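Local structure of putative transcriptional regulator (Clostridium difficile, 3QI7) at residues Lys81-Lys86 with Glu109-Ile114; Ile160-Thr165 with Glu214-Gln219; Val192-Pro197 with Lys209-Glu214. The protein is of uncertain function, named a putative transcriptional regulator or lipoprotein, but has a periplasmic-binding-protein-like fold and so probably binds a small ligand. One frame throughout, in Å; residues are numbered along the deposited sequence.

Contact 1 lies toward one end of the folded molecule and contacts 2 and 3 toward the other, on opposite sides of its centre; about 51 Å separates the centre of contact 1 from that of either of the others. Contact 1 joins two connections beside the mixed sheet that holds strand 88-94, whereas contacts 2 and 3 belong to the three-stranded parallel sheet. Their centres are only 4 Å apart because helix 203-223 packs on the neighbouring strands 159-164 and 191-196, with Glu214 shared between the two helix segments. Backbone pairing joins those strands directly: His161 O lies 2.9 Å from Val194 N. None of the three can be tied to a ligand site.

Contact 1: residues Lys81-Lys86 with Glu109-Ile114; sequences KLADDK and EKRPEI
Arg111 reaches from the end of helix 101-110 across to the turn at Ala83-Lys86, and almost the whole contact hangs on this one side chain. Its CB leaves the backbone toward the facing segment. The next carbon, Arg111 CG, settles 4.0 Å from Ala83 CB, an apolar touch alongside the methyl group. CG and CD both pass close to Ala83 O, and bends at chi2 (-85°) and chi3 (-58°) fold the chain so that the guanidinium comes round to the backbone carbonyls. Arg111 NE turns back to its own segment and gives a hydrogen bond of 2.7 Å to Glu113 OE2, part of a salt bridge. NH2 adds a longer bond to the same oxygen, so the carboxylate is gripped side-on through a single atom, both nitrogens arriving from one face of its plane. NH2 also has a weak hydrogen bond to Val88 O in strand 88-94.

NH1 does the work across the contact. Arg111 NH1 donates to Ala83 O at 2.8 Å and to Asp85 O at 3.1 Å. Ala83 O lies practically in the guanidinium plane, while Asp85 O is tilted from it by 17°; each carbonyl is approached from above its own plane. Ile114 CD1 lies over one guanidinium face, offset toward the rim. The carboxylate of Asp85 faces elsewhere, to a salt bridge with Lys14.

The arginine thus fastens the 3-10 turn following helix 72-80 to the loop following helix 101-110, two connections leading into strands 88-94 and 115-118, which are parallel neighbours in the sheet. With NH1 shared by two backbone carbonyls while NE and NH2 hold Glu113 OE2, the bonds fix the guanidinium's rotation, and the Glu113 carboxylate probably balances its charge.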
ATOM      1  N   LYS A  81      16.307  20.815   4.963  1.00 40.63           N
ATOM      2  CA  LYS A  81      16.950  21.077   6.253  1.00 43.24           C
ATOM      3  C   LYS A  81      17.528  19.837   6.941  1.00 40.92           C
ATOM      4  O   LYS A  81      18.441  19.961   7.758  1.00 41.30           O
ATOM      5  CB  LYS A  81      15.971  21.746   7.223  1.00 45.24           C
ATOM      6  CG  LYS A  81      15.511  23.185   6.850  1.00 52.90           C
ATOM      7  CD  LYS A  81      16.647  24.179   6.638  1.00 59.60           C
ATOM      8  CE  LYS A  81      16.144  25.616   6.741  1.00 62.12           C
ATOM      9  NZ  LYS A  81      16.341  26.188   8.110  1.00 65.65           N
ATOM     10  N   LEU A  82      17.014  18.650   6.614  1.00 39.45           N
ATOM     11  CA  LEU A  82      17.508  17.394   7.216  1.00 37.92           C
ATOM     12  C   LEU A  82      18.989  17.192   6.912  1.00 39.52           C
ATOM     13  O   LEU A  82      19.713  16.531   7.660  1.00 39.96           O
ATOM     14  CB  LEU A  82      16.692  16.187   6.729  1.00 37.28           C
ATOM     15  CG  LEU A  82      15.177  16.173   7.032  1.00 36.98           C
ATOM     16  CD1 LEU A  82      14.455  15.096   6.244  1.00 34.27           C
ATOM     17  CD2 LEU A  82      14.939  16.000   8.517  1.00 33.98           C
ATOM     18  N   ALA A  83      19.427  17.782   5.809  1.00 39.23           N
ATOM     19  CA  ALA A  83      20.817  17.758   5.400  1.00 43.25           C
ATOM     20  C   ALA A  83      21.757  18.424   6.419  1.00 45.80           C
ATOM     21  O   ALA A  83      22.955  18.139   6.426  1.00 45.97           O
ATOM     22  CB  ALA A  83      20.952  18.436   4.060  1.00 42.01           C
ATOM     23  N   ASP A  84      21.231  19.306   7.269  1.00 47.09           N
ATOM     24  CA  ASP A  84      22.088  20.022   8.233  1.00 49.73           C
ATOM     25  C   ASP A  84      22.395  19.134   9.442  1.00 48.80           C
ATOM     26  O   ASP A  84      23.365  19.374  10.164  1.00 50.59           O
ATOM     27  CB  ASP A  84      21.455  21.349   8.692  1.00 50.90           C
ATOM     28  CG  ASP A  84      21.175  22.311   7.539  1.00 49.37           C
ATOM     29  OD1 ASP A  84      21.602  22.048   6.397  1.00 57.86           O
ATOM     30  OD2 ASP A  84      20.512  23.342   7.776  1.00 54.98           O
ATOM     31  N   ASP A  85      21.570  18.111   9.654  1.00 46.15           N
ATOM     32  CA  ASP A  85      21.719  17.220  10.792  1.00 45.15           C
ATOM     33  C   ASP A  85      22.728  16.146  10.395  1.00 45.81           C
ATOM     34  O   ASP A  85      22.440  15.276   9.561  1.00 45.43           O
ATOM     35  CB  ASP A  85      20.350  16.632  11.162  1.00 43.52           C
ATOM     36  CG  ASP A  85      20.364  15.810  12.443  1.00 43.69           C
ATOM     37  OD1 ASP A  85      21.396  15.170  12.776  1.00 45.10           O
ATOM     38  OD2 ASP A  85      19.298  15.781  13.113  1.00 44.84           O
ATOM     39  N   LYS A  86      23.905  16.220  11.009  1.00 44.62           N
ATOM     40  CA  LYS A  86      25.033  15.346  10.729  1.00 45.50           C
ATOM     41  C   LYS A  86      24.765  13.865  11.024  1.00 44.35           C
ATOM     42  O   LYS A  86      25.459  12.987  10.499  1.00 43.59           O
ATOM     43  CB  LYS A  86      26.247  15.843  11.531  1.00 48.73           C
ATOM     44  CG  LYS A  86      27.532  15.059  11.351  1.00 53.56           C
ATOM     45  CD  LYS A  86      28.758  15.980  11.505  1.00 63.18           C
ATOM     46  CE  LYS A  86      30.025  15.226  11.892  1.00 64.95           C
ATOM     47  NZ  LYS A  86      30.129  13.879  11.252  1.00 62.85           N
ATOM     48  N   GLU A 109      22.783  16.594  -3.494  1.00 49.21           N
ATOM     49  CA  GLU A 109      23.867  17.514  -3.875  1.00 52.82           C
ATOM     50  C   GLU A 109      24.654  18.028  -2.647  1.00 51.66           C
ATOM     51  O   GLU A 109      25.872  18.158  -2.712  1.00 49.05           O
ATOM     52  CB  GLU A 109      23.362  18.658  -4.781  1.00 55.28           C
ATOM     53  CG  GLU A 109      22.890  19.941  -4.093  1.00 62.97           C
ATOM     54  CD  GLU A 109      22.785  21.118  -5.067  1.00 73.71           C
ATOM     55  OE1 GLU A 109      21.917  21.082  -5.970  1.00 77.51           O
ATOM     56  OE2 GLU A 109      23.570  22.081  -4.920  1.00 80.07           O
ATOM     57  N   LYS A 110      23.976  18.280  -1.521  1.00 51.10           N
ATOM     58  CA  LYS A 110      24.693  18.745  -0.311  1.00 49.88           C
ATOM     59  C   LYS A 110      25.344  17.574   0.460  1.00 48.37           C
ATOM     60  O   LYS A 110      26.456  17.693   0.961  1.00 48.65           O
ATOM     61  CB  LYS A 110      23.771  19.566   0.591  1.00 48.96           C
ATOM     62  N   ARG A 111      24.647  16.439   0.531  1.00 45.18           N
ATOM     63  CA  ARG A 111      25.101  15.273   1.284  1.00 43.40           C
ATOM     64  C   ARG A 111      24.975  14.010   0.422  1.00 41.46           C
ATOM     65  O   ARG A 111      24.004  13.248   0.573  1.00 37.88           O
ATOM     66  CB  ARG A 111      24.232  15.100   2.557  1.00 42.61           C
ATOM     67  CG  ARG A 111      24.300  16.261   3.584  1.00 48.05           C
ATOM     68  CD  ARG A 111      25.474  16.145   4.572  1.00 45.63           C
ATOM     69  NE  ARG A 111      25.449  14.891   5.329  1.00 42.96           N
ATOM     70  CZ  ARG A 111      24.629  14.606   6.344  1.00 39.10           C
ATOM     71  NH1 ARG A 111      23.722  15.483   6.764  1.00 43.79           N
ATOM     72  NH2 ARG A 111      24.702  13.406   6.935  1.00 35.49           N
ATOM     73  N   PRO A 112      25.964  13.756  -0.451  1.00 41.13           N
ATOM     74  CA  PRO A 112      25.942  12.585  -1.337  1.00 40.66           C
ATOM     75  C   PRO A 112      25.755  11.237  -0.641  1.00 38.15           C
ATOM     76  O   PRO A 112      25.231  10.299  -1.260  1.00 36.85           O
ATOM     77  CB  PRO A 112      27.322  12.627  -2.022  1.00 43.58           C
ATOM     78  CG  PRO A 112      27.764  14.032  -1.912  1.00 45.41           C
ATOM     79  CD  PRO A 112      27.178  14.572  -0.642  1.00 44.19           C
ATOM     80  N   GLU A 113      26.158  11.133   0.625  1.00 38.82           N
ATOM     81  CA  GLU A 113      26.147   9.843   1.333  1.00 37.75           C
ATOM     82  C   GLU A 113      24.784   9.452   1.955  1.00 36.04           C
ATOM     83  O   GLU A 113      24.576   8.291   2.305  1.00 32.59           O
ATOM     84  CB  GLU A 113      27.261   9.807   2.391  1.00 40.95           C
ATOM     85  CG  GLU A 113      26.930  10.477   3.746  1.00 42.99           C
ATOM     86  CD  GLU A 113      26.957  12.010   3.740  1.00 46.10           C
ATOM     87  OE1 GLU A 113      27.113  12.653   2.678  1.00 46.49           O
ATOM     88  OE2 GLU A 113      26.800  12.576   4.836  1.00 47.43           O
ATOM     89  N   ILE A 114      23.874  10.414   2.105  1.00 34.88           N
ATOM     90  CA  ILE A 114      22.528  10.110   2.600  1.00 33.81           C
ATOM     91  C   ILE A 114      21.798   9.171   1.624  1.00 33.25           C
ATOM     92  O   ILE A 114      21.692   9.445   0.434  1.00 32.91           O
ATOM     93  CB  ILE A 114      21.686  11.402   2.861  1.00 35.09           C
ATOM     94  CG1 ILE A 114      22.305  12.201   4.013  1.00 38.07           C
ATOM     95  CG2 ILE A 114      20.222  11.059   3.185  1.00 34.36           C
ATOM     96  CD1 ILE A 114      21.434  13.384   4.564  1.00 41.94           C
TER

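Contact 2: residues Ile160-Thr165 with Glu214-Gln219; sequences IHYAST and EDIEKQ
Asp215 meets Tyr162 through a short hydrogen bond: Tyr162 OH donates to Asp215 OD2 at 2.5 Å, and Asp215 OD2 accepts it with its anti lone pair. The carboxylate approaches the phenol at its ring edge, and the two planes stand 88° apart. With CG anti to the backbone N, Asp215 also offers OD2 to the next helical turn.

Ile216 lies beside the same phenol, its CG1 3.8 Å from Tyr162 CE2. Gln219, one turn on from Asp215, folds at chi2 so that NE2 donates to Asp215 OD2 over 3.1 Å, nearly straight at 171°; OD2 therefore accepts two bonds in a buried setting, and the amide helps fix the carboxylate. Gln219 OE1 is bonded to Lys222. The aliphatic part of Gln219 covers Ile160, with CG 3.9 Å from Ile160 CG2.

The helix runs antiparallel to the strand, 167° between their short axes, as expected where a helix covers a parallel sheet. Strand 159-164 is central in that sheet, between strands 191-196 and 228-231, while helix 234-247 packs against Ile216 and reaches Tyr162 through Met236.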
ATOM      1  N   ILE A 160     -16.853  -8.808 -11.756  1.00 23.15           N
ATOM      2  CA  ILE A 160     -17.613  -7.543 -11.931  1.00 22.71           C
ATOM      3  C   ILE A 160     -16.723  -6.377 -11.442  1.00 21.79           C
ATOM      4  O   ILE A 160     -16.256  -6.407 -10.312  1.00 21.15           O
ATOM      5  CB  ILE A 160     -18.982  -7.561 -11.182  1.00 23.50           C
ATOM      6  CG1 ILE A 160     -19.667  -8.933 -11.268  1.00 24.60           C
ATOM      7  CG2 ILE A 160     -19.942  -6.476 -11.756  1.00 20.49           C
ATOM      8  CD1 ILE A 160     -19.970  -9.504 -12.697  1.00 23.11           C
ATOM      9  N   HIS A 161     -16.440  -5.398 -12.322  1.00 20.58           N
ATOM     10  CA  HIS A 161     -15.643  -4.201 -12.004  1.00 18.80           C
ATOM     11  C   HIS A 161     -16.516  -2.955 -11.980  1.00 23.76           C
ATOM     12  O   HIS A 161     -17.212  -2.680 -12.974  1.00 24.86           O
ATOM     13  CB  HIS A 161     -14.579  -4.025 -13.090  1.00 22.40           C
ATOM     14  CG  HIS A 161     -13.609  -2.912 -12.830  1.00 21.01           C
ATOM     15  ND1 HIS A 161     -13.907  -1.582 -13.091  1.00 22.02           N
ATOM     16  CD2 HIS A 161     -12.329  -2.936 -12.390  1.00 21.38           C
ATOM     17  CE1 HIS A 161     -12.850  -0.842 -12.791  1.00 23.21           C
ATOM     18  NE2 HIS A 161     -11.883  -1.638 -12.359  1.00 26.20           N
ATOM     19  N   TYR A 162     -16.514  -2.249 -10.838  1.00 22.52           N
ATOM     20  CA  TYR A 162     -17.353  -1.059 -10.608  1.00 23.36           C
ATOM     21  C   TYR A 162     -16.450   0.171 -10.406  1.00 23.15           C
ATOM     22  O   TYR A 162     -15.557   0.159  -9.573  1.00 24.23           O
ATOM     23  CB  TYR A 162     -18.226  -1.244  -9.348  1.00 23.02           C
ATOM     24  CG  TYR A 162     -19.357  -2.222  -9.476  1.00 21.64           C
ATOM     25  CD1 TYR A 162     -20.463  -1.922 -10.226  1.00 20.52           C
ATOM     26  CD2 TYR A 162     -19.335  -3.444  -8.797  1.00 21.79           C
ATOM     27  CE1 TYR A 162     -21.503  -2.823 -10.350  1.00 28.79           C
ATOM     28  CE2 TYR A 162     -20.363  -4.340  -8.905  1.00 31.98           C
ATOM     29  CZ  TYR A 162     -21.463  -4.026  -9.686  1.00 28.07           C
ATOM     30  OH  TYR A 162     -22.496  -4.928  -9.787  1.00 32.49           O
ATOM     31  N   ALA A 163     -16.744   1.245 -11.151  1.00 26.14           N
ATOM     32  CA  ALA A 163     -15.993   2.506 -11.160  1.00 24.44           C
ATOM     33  C   ALA A 163     -16.818   3.511 -11.947  1.00 23.85           C
ATOM     34  O   ALA A 163     -17.480   3.133 -12.917  1.00 26.82           O
ATOM     35  CB  ALA A 163     -14.656   2.330 -11.883  1.00 22.82           C
ATOM     36  N   SER A 164     -16.774   4.778 -11.542  1.00 26.85           N
ATOM     37  CA  SER A 164     -17.426   5.866 -12.288  1.00 29.37           C
ATOM     38  C   SER A 164     -16.569   6.272 -13.498  1.00 29.97           C
ATOM     39  O   SER A 164     -15.386   5.998 -13.522  1.00 29.84           O
ATOM     40  CB  SER A 164     -17.626   7.085 -11.386  1.00 31.84           C
ATOM     41  OG  SER A 164     -16.417   7.818 -11.214  1.00 29.47           O
ATOM     42  N   THR A 165     -17.142   6.988 -14.466  1.00 31.91           N
ATOM     43  CA  THR A 165     -16.329   7.418 -15.610  1.00 33.97           C
ATOM     44  C   THR A 165     -15.287   8.472 -15.193  1.00 35.61           C
ATOM     45  O   THR A 165     -14.187   8.508 -15.771  1.00 34.58           O
ATOM     46  CB  THR A 165     -17.189   7.841 -16.801  1.00 37.48           C
ATOM     47  OG1 THR A 165     -18.107   8.856 -16.424  1.00 34.83           O
ATOM     48  CG2 THR A 165     -17.980   6.645 -17.320  1.00 41.44           C
ATOM     49  N   GLU A 214     -28.413  -2.665  -6.253  1.00 28.80           N
ATOM     50  CA  GLU A 214     -29.299  -3.210  -7.274  0.50 30.43           C
ATOM     51  C   GLU A 214     -28.527  -3.958  -8.352  1.00 29.64           C
ATOM     52  O   GLU A 214     -28.952  -5.032  -8.762  1.00 33.08           O
ATOM     53  CB  GLU A 214     -30.185  -2.125  -7.878  0.50 32.55           C
ATOM     54  CG  GLU A 214     -31.117  -1.522  -6.860  0.50 30.52           C
ATOM     55  CD  GLU A 214     -32.048  -2.548  -6.224  0.50 35.14           C
ATOM     56  OE1 GLU A 214     -32.655  -3.354  -6.972  0.50 28.62           O
ATOM     57  OE2 GLU A 214     -32.167  -2.540  -4.976  0.50 33.00           O
ATOM     58  N   ASP A 215     -27.377  -3.435  -8.773  1.00 26.95           N
ATOM     59  CA  ASP A 215     -26.611  -4.086  -9.846  1.00 25.93           C
ATOM     60  C   ASP A 215     -26.010  -5.443  -9.400  1.00 26.93           C
ATOM     61  O   ASP A 215     -26.099  -6.462 -10.123  1.00 27.82           O
ATOM     62  CB  ASP A 215     -25.527  -3.179 -10.375  1.00 25.94           C
ATOM     63  CG  ASP A 215     -25.017  -3.647 -11.732  1.00 27.87           C
ATOM     64  OD1 ASP A 215     -25.740  -3.410 -12.731  1.00 32.51           O
ATOM     65  OD2 ASP A 215     -23.944  -4.291 -11.780  1.00 25.87           O
ATOM     66  N   ILE A 216     -25.440  -5.450  -8.199  1.00 24.21           N
ATOM     67  CA  ILE A 216     -24.895  -6.677  -7.606  1.00 25.30           C
ATOM     68  C   ILE A 216     -25.952  -7.762  -7.538  1.00 25.76           C
ATOM     69  O   ILE A 216     -25.712  -8.872  -7.994  1.00 25.71           O
ATOM     70  CB  ILE A 216     -24.247  -6.408  -6.222  1.00 24.39           C
ATOM     71  CG1 ILE A 216     -23.001  -5.521  -6.401  1.00 29.70           C
ATOM     72  CG2 ILE A 216     -23.873  -7.731  -5.519  1.00 24.79           C
ATOM     73  CD1 ILE A 216     -22.469  -4.933  -5.143  1.00 28.08           C
ATOM     74  N   GLU A 217     -27.131  -7.460  -7.003  1.00 26.92           N
ATOM     75  CA  GLU A 217     -28.222  -8.431  -7.073  1.00 29.36           C
ATOM     76  C   GLU A 217     -28.432  -8.997  -8.489  1.00 30.82           C
ATOM     77  O   GLU A 217     -28.605 -10.200  -8.674  1.00 30.77           O
ATOM     78  CB  GLU A 217     -29.534  -7.816  -6.563  1.00 29.57           C
ATOM     79  CG  GLU A 217     -29.491  -7.549  -5.068  1.00 33.35           C
ATOM     80  CD  GLU A 217     -30.778  -6.934  -4.561  1.00 46.22           C
ATOM     81  OE1 GLU A 217     -31.840  -7.216  -5.164  1.00 45.91           O
ATOM     82  OE2 GLU A 217     -30.709  -6.182  -3.562  1.00 48.55           O
ATOM     83  N   LYS A 218     -28.369  -8.121  -9.488  1.00 32.30           N
ATOM     84  CA  LYS A 218     -28.554  -8.527 -10.882  1.00 33.03           C
ATOM     85  C   LYS A 218     -27.484  -9.477 -11.367  1.00 29.91           C
ATOM     86  O   LYS A 218     -27.777 -10.454 -12.087  1.00 28.15           O
ATOM     87  CB  LYS A 218     -28.663  -7.292 -11.805  1.00 34.46           C
ATOM     88  CG  LYS A 218     -29.975  -6.542 -11.587  1.00 41.19           C
ATOM     89  CD  LYS A 218     -30.359  -5.637 -12.755  1.00 45.14           C
ATOM     90  CE  LYS A 218     -29.557  -4.342 -12.786  1.00 41.38           C
ATOM     91  NZ  LYS A 218     -30.254  -3.341 -13.648  1.00 39.42           N
ATOM     92  N   GLN A 219     -26.241  -9.192 -10.977  1.00 29.43           N
ATOM     93  CA  GLN A 219     -25.106  -9.973 -11.424  1.00 28.01           C
ATOM     94  C   GLN A 219     -25.128 -11.375 -10.810  1.00 29.62           C
ATOM     95  O   GLN A 219     -24.791 -12.354 -11.487  1.00 32.29           O
ATOM     96  CB  GLN A 219     -23.778  -9.249 -11.137  1.00 28.20           C
ATOM     97  CG  GLN A 219     -23.654  -7.825 -11.754  1.00 26.73           C
ATOM     98  CD  GLN A 219     -23.695  -7.777 -13.266  1.00 27.70           C
ATOM     99  OE1 GLN A 219     -23.609  -8.805 -13.934  1.00 29.78           O
ATOM    100  NE2 GLN A 219     -23.806  -6.558 -13.820  1.00 26.29           N
TER

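Contact 3: residues Val192-Pro197 with Lys209-Glu214; sequences VQVNTP and KQFLNE
Phe211 lays one face of its ring against Pro197, whose CD sits 4.0 Å from the ring centroid and 23° off the ring normal, a CH-pi contact. That methylene is not centred: it is displaced toward the rim, with Phe211 CG at 3.7 Å as its nearest ring atom. The ring reaches Val194 and Pro197 because CG stands anti to the backbone N of Phe211 (chi1 179°), carrying the phenyl outward from the helix.

Val194 meets the same ring in a different way. Its CG1 comes in at the edge, near the ring plane, 3.7 Å from Phe211 CE1, so the ring has a methyl at its edge and a proline carbon over one face. Between these two residues the backbone closes in as well: Asn195 O lies 3.2 Å from Phe211 CZ, approaching obliquely.

Strand 191-196 leads into helix 203-223, which folds back over the sheet with an angle of 155° between the short axes. The chain then continues to strand 228-231. This is a beta-alpha-beta crossover: strands 191-196 and 228-231 are parallel, with strand 159-164 between them, and helix 203-223 makes the connection. The three-layered alpha/beta build is consistent with the periplasmic-binding-protein-like fold.

Deeper in the interface, Thr196 turns its methyl rather than its hydroxyl to the helix. Thr196 CG2 touches Leu212 CD2 at 3.9 Å and also lies near Phe211 CE1, from which it is 4.1 Å away. Leu212 continues past this methyl to Tyr162 on strand 159-164, while Met236 of helix 234-247 packs on Thr196.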
ATOM      1  N   VAL A 192     -17.070  -8.252 -16.562  1.00 27.75           N
ATOM      2  CA  VAL A 192     -18.204  -7.347 -16.712  1.00 27.71           C
ATOM      3  C   VAL A 192     -17.814  -5.980 -16.192  1.00 28.31           C
ATOM      4  O   VAL A 192     -17.547  -5.830 -15.004  1.00 26.72           O
ATOM      5  CB  VAL A 192     -19.423  -7.861 -15.919  1.00 27.93           C
ATOM      6  CG1 VAL A 192     -20.644  -6.932 -16.137  1.00 30.81           C
ATOM      7  CG2 VAL A 192     -19.722  -9.338 -16.314  1.00 30.66           C
ATOM      8  N   GLN A 193     -17.765  -4.965 -17.063  1.00 27.25           N
ATOM      9  CA  GLN A 193     -17.475  -3.599 -16.584  1.00 27.36           C
ATOM     10  C   GLN A 193     -18.763  -2.804 -16.429  1.00 27.73           C
ATOM     11  O   GLN A 193     -19.554  -2.708 -17.363  1.00 28.36           O
ATOM     12  CB  GLN A 193     -16.500  -2.861 -17.514  1.00 26.42           C
ATOM     13  CG  GLN A 193     -16.379  -1.391 -17.206  1.00 30.61           C
ATOM     14  CD  GLN A 193     -15.439  -0.702 -18.139  1.00 31.96           C
ATOM     15  OE1 GLN A 193     -14.732  -1.355 -18.885  1.00 34.38           O
ATOM     16  NE2 GLN A 193     -15.456   0.627 -18.134  1.00 35.19           N
ATOM     17  N   VAL A 194     -18.964  -2.247 -15.239  1.00 25.63           N
ATOM     18  CA  VAL A 194     -20.165  -1.492 -14.920  1.00 26.94           C
ATOM     19  C   VAL A 194     -19.791  -0.106 -14.430  1.00 28.75           C
ATOM     20  O   VAL A 194     -19.040   0.048 -13.437  1.00 26.14           O
ATOM     21  CB  VAL A 194     -21.007  -2.201 -13.868  1.00 26.25           C
ATOM     22  CG1 VAL A 194     -22.347  -1.418 -13.617  1.00 26.57           C
ATOM     23  CG2 VAL A 194     -21.291  -3.620 -14.301  1.00 28.25           C
ATOM     24  N   ASN A 195     -20.317   0.895 -15.146  1.00 29.89           N
ATOM     25  CA  ASN A 195     -20.170   2.304 -14.791  1.00 30.82           C
ATOM     26  C   ASN A 195     -21.142   2.724 -13.695  1.00 30.48           C
ATOM     27  O   ASN A 195     -22.382   2.650 -13.851  1.00 33.09           O
ATOM     28  CB  ASN A 195     -20.356   3.223 -16.011  1.00 32.55           C
ATOM     29  CG  ASN A 195     -19.183   3.150 -17.026  1.00 38.48           C
ATOM     30  OD1 ASN A 195     -18.155   2.485 -16.812  1.00 44.67           O
ATOM     31  ND2 ASN A 195     -19.361   3.847 -18.156  1.00 48.84           N
ATOM     32  N   THR A 196     -20.550   3.171 -12.595  1.00 29.49           N
ATOM     33  CA  THR A 196     -21.257   3.717 -11.440  1.00 31.64           C
ATOM     34  C   THR A 196     -21.408   5.255 -11.601  1.00 31.73           C
ATOM     35  O   THR A 196     -20.595   5.887 -12.299  1.00 29.35           O
ATOM     36  CB  THR A 196     -20.490   3.427 -10.122  1.00 28.04           C
ATOM     37  OG1 THR A 196     -19.168   3.979 -10.189  1.00 29.67           O
ATOM     38  CG2 THR A 196     -20.358   1.938  -9.880  1.00 30.11           C
ATOM     39  N   PRO A 197     -22.432   5.847 -10.960  1.00 32.53           N
ATOM     40  CA  PRO A 197     -22.615   7.309 -11.017  1.00 35.29           C
ATOM     41  C   PRO A 197     -21.407   8.083 -10.470  1.00 33.10           C
ATOM     42  O   PRO A 197     -20.833   7.712  -9.440  1.00 30.30           O
ATOM     43  CB  PRO A 197     -23.852   7.555 -10.134  1.00 36.50           C
ATOM     44  CG  PRO A 197     -24.594   6.260 -10.138  1.00 37.41           C
ATOM     45  CD  PRO A 197     -23.538   5.175 -10.250  1.00 31.72           C
ATOM     46  N   LYS A 209     -24.418   3.905  -3.662  1.00 31.37           N
ATOM     47  CA  LYS A 209     -24.855   2.790  -2.825  1.00 29.72           C
ATOM     48  C   LYS A 209     -26.088   2.077  -3.383  1.00 27.97           C
ATOM     49  O   LYS A 209     -26.089   0.857  -3.503  1.00 29.20           O
ATOM     50  CB  LYS A 209     -25.140   3.274  -1.405  1.00 30.01           C
ATOM     51  CG  LYS A 209     -25.595   2.166  -0.478  1.00 31.31           C
ATOM     52  CD  LYS A 209     -25.964   2.706   0.892  1.00 40.62           C
ATOM     53  CE  LYS A 209     -24.747   2.903   1.778  1.00 41.85           C
ATOM     54  NZ  LYS A 209     -25.243   3.386   3.111  1.00 45.58           N
ATOM     55  N   GLN A 210     -27.134   2.822  -3.728  1.00 31.38           N
ATOM     56  CA  GLN A 210     -28.353   2.199  -4.291  1.00 29.93           C
ATOM     57  C   GLN A 210     -28.072   1.528  -5.627  1.00 29.87           C
ATOM     58  O   GLN A 210     -28.562   0.435  -5.901  1.00 29.20           O
ATOM     59  CB  GLN A 210     -29.503   3.197  -4.460  1.00 31.58           C
ATOM     60  CG  GLN A 210     -30.070   3.665  -3.132  1.00 38.69           C
ATOM     61  CD  GLN A 210     -31.495   4.195  -3.214  1.00 43.93           C
ATOM     62  OE1 GLN A 210     -31.816   5.248  -2.635  1.00 42.18           O
ATOM     63  NE2 GLN A 210     -32.369   3.456  -3.913  1.00 43.64           N
ATOM     64  N   PHE A 211     -27.269   2.187  -6.452  1.00 30.84           N
ATOM     65  CA  PHE A 211     -26.904   1.645  -7.746  1.00 29.22           C
ATOM     66  C   PHE A 211     -26.175   0.296  -7.566  1.00 28.56           C
ATOM     67  O   PHE A 211     -26.513  -0.722  -8.243  1.00 29.05           O
ATOM     68  CB  PHE A 211     -26.029   2.638  -8.521  1.00 30.67           C
ATOM     69  CG  PHE A 211     -25.586   2.121  -9.863  1.00 31.83           C
ATOM     70  CD1 PHE A 211     -24.445   1.342  -9.974  1.00 31.22           C
ATOM     71  CD2 PHE A 211     -26.334   2.387 -11.018  1.00 33.88           C
ATOM     72  CE1 PHE A 211     -24.048   0.844 -11.202  1.00 30.46           C
ATOM     73  CE2 PHE A 211     -25.935   1.891 -12.249  1.00 31.26           C
ATOM     74  CZ  PHE A 211     -24.811   1.114 -12.343  1.00 27.58           C
ATOM     75  N   LEU A 212     -25.174   0.296  -6.693  1.00 27.45           N
ATOM     76  CA  LEU A 212     -24.379  -0.911  -6.458  1.00 28.27           C
ATOM     77  C   LEU A 212     -25.232  -2.056  -5.930  1.00 26.99           C
ATOM     78  O   LEU A 212     -25.165  -3.173  -6.466  1.00 29.17           O
ATOM     79  CB  LEU A 212     -23.182  -0.667  -5.556  1.00 27.71           C
ATOM     80  CG  LEU A 212     -22.002   0.110  -6.126  1.00 30.58           C
ATOM     81  CD1 LEU A 212     -21.112   0.542  -4.952  1.00 25.00           C
ATOM     82  CD2 LEU A 212     -21.216  -0.718  -7.157  1.00 24.71           C
ATOM     83  N   ASN A 213     -26.057  -1.783  -4.927  1.00 26.97           N
ATOM     84  CA  ASN A 213     -26.892  -2.824  -4.373  1.00 24.95           C
ATOM     85  C   ASN A 213     -27.782  -3.481  -5.415  1.00 26.81           C
ATOM     86  O   ASN A 213     -27.879  -4.723  -5.474  1.00 27.64           O
ATOM     87  CB  ASN A 213     -27.663  -2.313  -3.153  1.00 28.66           C
ATOM     88  CG  ASN A 213     -26.762  -2.210  -1.920  1.00 27.33           C
ATOM     89  OD1 ASN A 213     -25.925  -3.087  -1.691  1.00 31.57           O
ATOM     90  ND2 ASN A 213     -26.919  -1.146  -1.141  1.00 29.95           N
ATOM     91  N   GLU A 214     -28.413  -2.665  -6.253  1.00 28.80           N
ATOM     92  CA  GLU A 214     -29.299  -3.210  -7.274  0.50 30.43           C
ATOM     93  C   GLU A 214     -28.527  -3.958  -8.352  1.00 29.64           C
ATOM     94  O   GLU A 214     -28.952  -5.032  -8.762  1.00 33.08           O
ATOM     95  CB  GLU A 214     -30.185  -2.125  -7.878  0.50 32.55           C
ATOM     96  CG  GLU A 214     -31.117  -1.522  -6.860  0.50 30.52           C
ATOM     97  CD  GLU A 214     -32.048  -2.548  -6.224  0.50 35.14           C
ATOM     98  OE1 GLU A 214     -32.655  -3.354  -6.972  0.50 28.62           O
ATOM     99  OE2 GLU A 214     -32.167  -2.540  -4.976  0.50 33.00           O
TER